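Local coordinates for membrane lipoprotein TpN32 (Treponema pallidum, PDB 1XS5) that binds methionine in a cleft between two lobes and, as a membrane-attached lipoprotein, probably hands it to an ABC-type transporter, at residues 59-64 with 132-137; 75-80 with 198-203. All coordinates share one frame; numbering follows the deposited sequence.

Each interaction has one segment that touches the bound methionine, at different ends of it. Interaction 1 joins the two lobes, and its helix start, 59-64, lays His59 and His62 against the thioether of the ligand. Interaction 2 is a strand pair in the lobe that also carries 59-64, and its Asn198 grips the amino and carboxylate groups. The two contacts have centres about 16 Å apart, yet they touch directly. Met63 SD rests 3.7 Å from Val201 CG2, and Val60 CG2 lies 4.0 Å from Val199 CG1. The helix turn that reaches the opposite lobe through Pro61 and Gln64 is thus packed on the strands through Val60 and Met63.

Interaction 1: 59-64 with 132-137; sequences HVPHMQ and SGLFAT. With MET (methionine), chain B.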
# COMPACT_ATOMS: atom_id res chain seq x y z
N HIS A 59 -1.70 4.88 -0.54
CA HIS A 59 -1.33 5.57 -1.78
C HIS A 59 -2.47 6.58 -2.12
O HIS A 59 -3.52 6.59 -1.46
CB HIS A 59 -1.07 4.56 -2.91
CG HIS A 59 -2.09 3.47 -3.01
ND1 HIS A 59 -3.42 3.69 -3.26
CD2 HIS A 59 -1.94 2.13 -2.96
CE1 HIS A 59 -4.05 2.54 -3.37
NE2 HIS A 59 -3.17 1.57 -3.19
N VAL A 60 -2.27 7.44 -3.13
CA VAL A 60 -3.30 8.42 -3.43
C VAL A 60 -4.69 7.89 -3.83
O VAL A 60 -5.71 8.45 -3.41
CB VAL A 60 -2.78 9.49 -4.46
CG1 VAL A 60 -3.91 10.45 -4.82
CG2 VAL A 60 -1.64 10.31 -3.82
N PRO A 61 -4.76 6.82 -4.68
CA PRO A 61 -6.08 6.30 -5.04
C PRO A 61 -6.86 5.86 -3.78
O PRO A 61 -8.07 6.02 -3.71
CB PRO A 61 -5.75 5.12 -5.97
CG PRO A 61 -4.55 5.62 -6.72
CD PRO A 61 -3.72 6.29 -5.58
N HIS A 62 -6.17 5.31 -2.79
CA HIS A 62 -6.84 4.89 -1.57
C HIS A 62 -7.39 6.11 -0.80
O HIS A 62 -8.50 6.09 -0.32
CB HIS A 62 -5.89 4.06 -0.70
CG HIS A 62 -6.53 3.54 0.55
ND1 HIS A 62 -6.59 4.27 1.71
CD2 HIS A 62 -7.21 2.40 0.78
CE1 HIS A 62 -7.27 3.59 2.62
NE2 HIS A 62 -7.67 2.45 2.07
N MET A 63 -6.57 7.14 -0.68
CA MET A 63 -6.93 8.38 -0.01
C MET A 63 -8.14 9.02 -0.72
O MET A 63 -9.09 9.50 -0.07
CB MET A 63 -5.73 9.34 -0.09
CG MET A 63 -5.91 10.60 0.74
SD MET A 63 -4.66 11.84 0.37
CE MET A 63 -5.17 12.36 -1.32
N GLN A 64 -8.10 9.01 -2.06
CA GLN A 64 -9.21 9.56 -2.85
C GLN A 64 -10.47 8.79 -2.60
O GLN A 64 -11.54 9.39 -2.41
CB GLN A 64 -8.87 9.58 -4.35
CG GLN A 64 -7.80 10.63 -4.61
CD GLN A 64 -7.23 10.62 -6.02
OE1 GLN A 64 -7.24 9.58 -6.70
NE2 GLN A 64 -6.69 11.77 -6.46
N SER A 132 -14.25 1.19 -16.46
CA SER A 132 -14.11 0.76 -15.06
C SER A 132 -13.65 1.76 -14.00
O SER A 132 -14.20 1.81 -12.89
CB SER A 132 -13.22 -0.48 -14.98
OG SER A 132 -13.74 -1.49 -15.81
N GLY A 133 -12.62 2.53 -14.32
CA GLY A 133 -12.15 3.52 -13.38
C GLY A 133 -11.19 3.03 -12.32
O GLY A 133 -10.86 1.85 -12.23
N LEU A 134 -10.78 3.96 -11.49
CA LEU A 134 -9.82 3.71 -10.43
C LEU A 134 -10.32 2.78 -9.31
O LEU A 134 -9.52 2.18 -8.61
CB LEU A 134 -9.38 5.09 -9.89
CG LEU A 134 -8.05 5.27 -9.15
CD1 LEU A 134 -6.88 4.87 -10.05
CD2 LEU A 134 -7.91 6.74 -8.73
N PHE A 135 -11.64 2.68 -9.13
CA PHE A 135 -12.21 1.83 -8.07
C PHE A 135 -12.97 0.59 -8.55
O PHE A 135 -13.87 0.07 -7.87
CB PHE A 135 -13.11 2.68 -7.15
CG PHE A 135 -12.45 3.93 -6.68
CD1 PHE A 135 -11.12 3.91 -6.23
CD2 PHE A 135 -13.09 5.16 -6.78
CE1 PHE A 135 -10.45 5.07 -5.91
CE2 PHE A 135 -12.41 6.35 -6.45
CZ PHE A 135 -11.08 6.29 -6.02
N ALA A 136 -12.56 0.09 -9.72
CA ALA A 136 -13.14 -1.08 -10.35
C ALA A 136 -13.13 -2.31 -9.42
O ALA A 136 -12.19 -2.48 -8.61
CB ALA A 136 -12.36 -1.39 -11.64
N THR A 137 -14.15 -3.16 -9.54
CA THR A 137 -14.19 -4.39 -8.74
C THR A 137 -14.42 -5.61 -9.62
O THR A 137 -14.49 -5.51 -10.83
CB THR A 137 -15.32 -4.38 -7.67
OG1 THR A 137 -16.58 -4.19 -8.33
CG2 THR A 137 -15.08 -3.27 -6.64
N MET B . 1.40 -0.21 1.45
CA MET B . 0.18 -0.47 0.61
C MET B . 0.50 -0.66 -0.89
O MET B . -0.03 -1.63 -1.51
CB MET B . -0.83 0.69 0.74
CG MET B . -2.18 0.35 0.15
SD MET B . -3.39 1.68 0.24
CE MET B . -3.90 1.49 2.00
OXT MET B . 1.27 0.16 -1.44
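Across the ligand cleft that separates the two lobes, Pro61 and Gln64 on the first turns of helix 60-70 meet Leu134 and Phe135 of a loop in the other lobe. The Pro61 ring and the Leu134 side chain cross at about a right angle, CB to CD2 at 3.9 Å. Leu134 CD2 also lies 3.6 Å from Gln64 OE1; the extended Gln64 side chain also crosses Leu134 at about a right angle. Phe135 offers a ring edge, with CE1 3.4 Å from Pro61 O and the oxygen near the ring plane. No hydrogen bond joins the segments, and the buried surface is small, consistent with two lobes of a periplasmic binding protein that close on their ligand. The loop makes a type I turn from Gly133 to Ala136. Gly133 has backbone angles at which a CB would collide with the preceding carbonyl. Pro61 suits the first helical turn, where a residue needs no N-H for the helix bonding. His59 is the N-cap: ND1 accepts from His62 N at 3.2 Å, the donor tilted 18° from the ring plane. With chi1 at 45°, CG sits between the backbone N and the carbonyl carbon, which turns the imidazole back over the helix start. NE2 is bonded to Asn112 OD1, consistent with a proton on NE2 rather than ND1. The methionine SD lies 3.4 Å above the His59 ring, offset toward its rim, and the methyl CE sits 3.6 Å above the centre of the His62 ring, while Gln58 OE1 holds His62 ND1.

Interaction 2: 75-80 with 198-203; sequences VSVGNV and NVLVVK. With MET (methionine), chain B.
The side chains of Asn79 and Val199 lie side by side, pointing the same way, and the amide oxygen OD1 of Asn79 comes to 3.2 Å from Val199 CG1. Their strands, 75-80 and 198-203, are antiparallel neighbours in a mixed sheet, their directions 155° apart. A second amide, that of Asn198, turns from the strand pair to the bound methionine: OD1 accepts from the ligand N at 2.9 Å, and ND2 donates to its OXT at 2.9 Å in a nearly straight bond of 168°. Asparagine suits this spot because one planar group answers both the amino and the carboxylate end of an amino acid; His14 NE2 also bonds OD1. Val75 N reaches Val202 O at 2.9 Å, with a return bond from Val202 N to Val75 O, and Val80 N reaches Asn198 O at 2.9 Å. Between these, Val77 and Gly78 together face the single residue Leu200, a beta bulge. Glycine fits the bulge because its backbone angles would force a CB against the carbonyl of Val77. With chi1 at 166°, Ser76 points OG away from its own N, and it accepts from Gly78 N at 3.0 Å, an ST turn that spans the start of the bulge. One face of the sheet carries Ser76, Asn79, Val199 and Val201. The other face presents Val75, Leu200 and Val202, the last two packing on helix 210-219. Branched valines suit extended strands and fill the seam: the methyls of Val77 divide, CG2 meeting Leu200 CD2 at 3.8 Å and CG1 meeting Val202 CG2 at 3.6 Å.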
# COMPACT_ATOMS: atom_id res chain seq x y z
N VAL A 75 -5.25 15.22 2.06
CA VAL A 75 -4.37 15.54 0.94
C VAL A 75 -3.01 14.93 1.18
O VAL A 75 -2.59 14.75 2.33
CB VAL A 75 -4.12 17.06 0.75
CG1 VAL A 75 -5.41 17.78 0.36
CG2 VAL A 75 -3.53 17.63 2.01
N SER A 76 -2.33 14.59 0.10
CA SER A 76 -0.97 14.07 0.17
C SER A 76 -0.00 15.24 0.20
O SER A 76 -0.19 16.20 -0.56
CB SER A 76 -0.61 13.27 -1.08
OG SER A 76 0.79 13.08 -1.10
N VAL A 77 1.04 15.18 1.03
CA VAL A 77 2.03 16.25 1.01
C VAL A 77 3.29 15.78 0.30
O VAL A 77 4.24 16.54 0.13
CB VAL A 77 2.40 16.77 2.43
CG1 VAL A 77 1.16 17.22 3.15
CG2 VAL A 77 3.16 15.70 3.24
N GLY A 78 3.30 14.52 -0.14
CA GLY A 78 4.43 14.00 -0.86
C GLY A 78 4.54 12.49 -1.01
O GLY A 78 4.11 11.74 -0.12
N ASN A 79 5.08 12.06 -2.15
CA ASN A 79 5.32 10.64 -2.39
C ASN A 79 6.58 10.26 -1.65
O ASN A 79 7.55 10.99 -1.68
CB ASN A 79 5.56 10.33 -3.87
CG ASN A 79 4.40 10.70 -4.72
OD1 ASN A 79 3.24 10.50 -4.33
ND2 ASN A 79 4.69 11.27 -5.87
N VAL A 80 6.56 9.11 -1.01
CA VAL A 80 7.69 8.62 -0.25
C VAL A 80 8.34 7.36 -0.84
O VAL A 80 9.58 7.27 -0.99
CB VAL A 80 7.25 8.29 1.22
CG1 VAL A 80 8.41 7.78 2.00
CG2 VAL A 80 6.67 9.55 1.91
N ASN A 198 3.26 5.38 -1.99
CA ASN A 198 2.70 5.62 -0.66
C ASN A 198 3.09 7.03 -0.27
O ASN A 198 4.23 7.47 -0.47
CB ASN A 198 3.26 4.60 0.32
CG ASN A 198 2.57 3.23 0.19
OD1 ASN A 198 2.36 2.54 1.18
ND2 ASN A 198 2.21 2.84 -1.06
N VAL A 199 2.14 7.73 0.34
CA VAL A 199 2.31 9.14 0.66
C VAL A 199 2.08 9.49 2.12
O VAL A 199 1.41 8.76 2.87
CB VAL A 199 1.28 9.99 -0.14
CG1 VAL A 199 1.67 10.07 -1.62
CG2 VAL A 199 -0.10 9.33 -0.03
N LEU A 200 2.62 10.65 2.51
CA LEU A 200 2.46 11.16 3.86
C LEU A 200 1.17 11.99 3.71
O LEU A 200 1.09 12.84 2.85
CB LEU A 200 3.64 12.05 4.22
CG LEU A 200 3.52 12.65 5.62
CD1 LEU A 200 3.42 11.48 6.65
CD2 LEU A 200 4.74 13.58 5.91
N VAL A 201 0.17 11.76 4.57
CA VAL A 201 -1.13 12.43 4.43
C VAL A 201 -1.54 13.28 5.61
O VAL A 201 -1.29 12.91 6.77
CB VAL A 201 -2.22 11.33 4.15
CG1 VAL A 201 -3.65 11.88 4.31
CG2 VAL A 201 -2.00 10.77 2.72
N VAL A 202 -2.14 14.44 5.31
CA VAL A 202 -2.66 15.31 6.38
C VAL A 202 -4.01 15.88 5.98
O VAL A 202 -4.51 15.66 4.86
CB VAL A 202 -1.69 16.50 6.70
CG1 VAL A 202 -0.33 15.96 7.14
CG2 VAL A 202 -1.55 17.42 5.45
N LYS A 203 -4.65 16.59 6.91
CA LYS A 203 -5.92 17.20 6.60
C LYS A 203 -5.63 18.44 5.75
O LYS A 203 -4.62 19.09 5.95
CB LYS A 203 -6.63 17.59 7.87
CG LYS A 203 -7.92 18.29 7.62
CD LYS A 203 -8.25 19.09 8.85
CE LYS A 203 -8.94 18.20 9.83
NZ LYS A 203 -10.29 18.00 9.24
N MET B . 1.40 -0.21 1.45
CA MET B . 0.18 -0.47 0.61
C MET B . 0.50 -0.66 -0.89
O MET B . -0.03 -1.63 -1.51
CB MET B . -0.83 0.69 0.74
CG MET B . -2.18 0.35 0.15
SD MET B . -3.39 1.68 0.24
CE MET B . -3.90 1.49 2.00
OXT MET B . 1.27 0.16 -1.44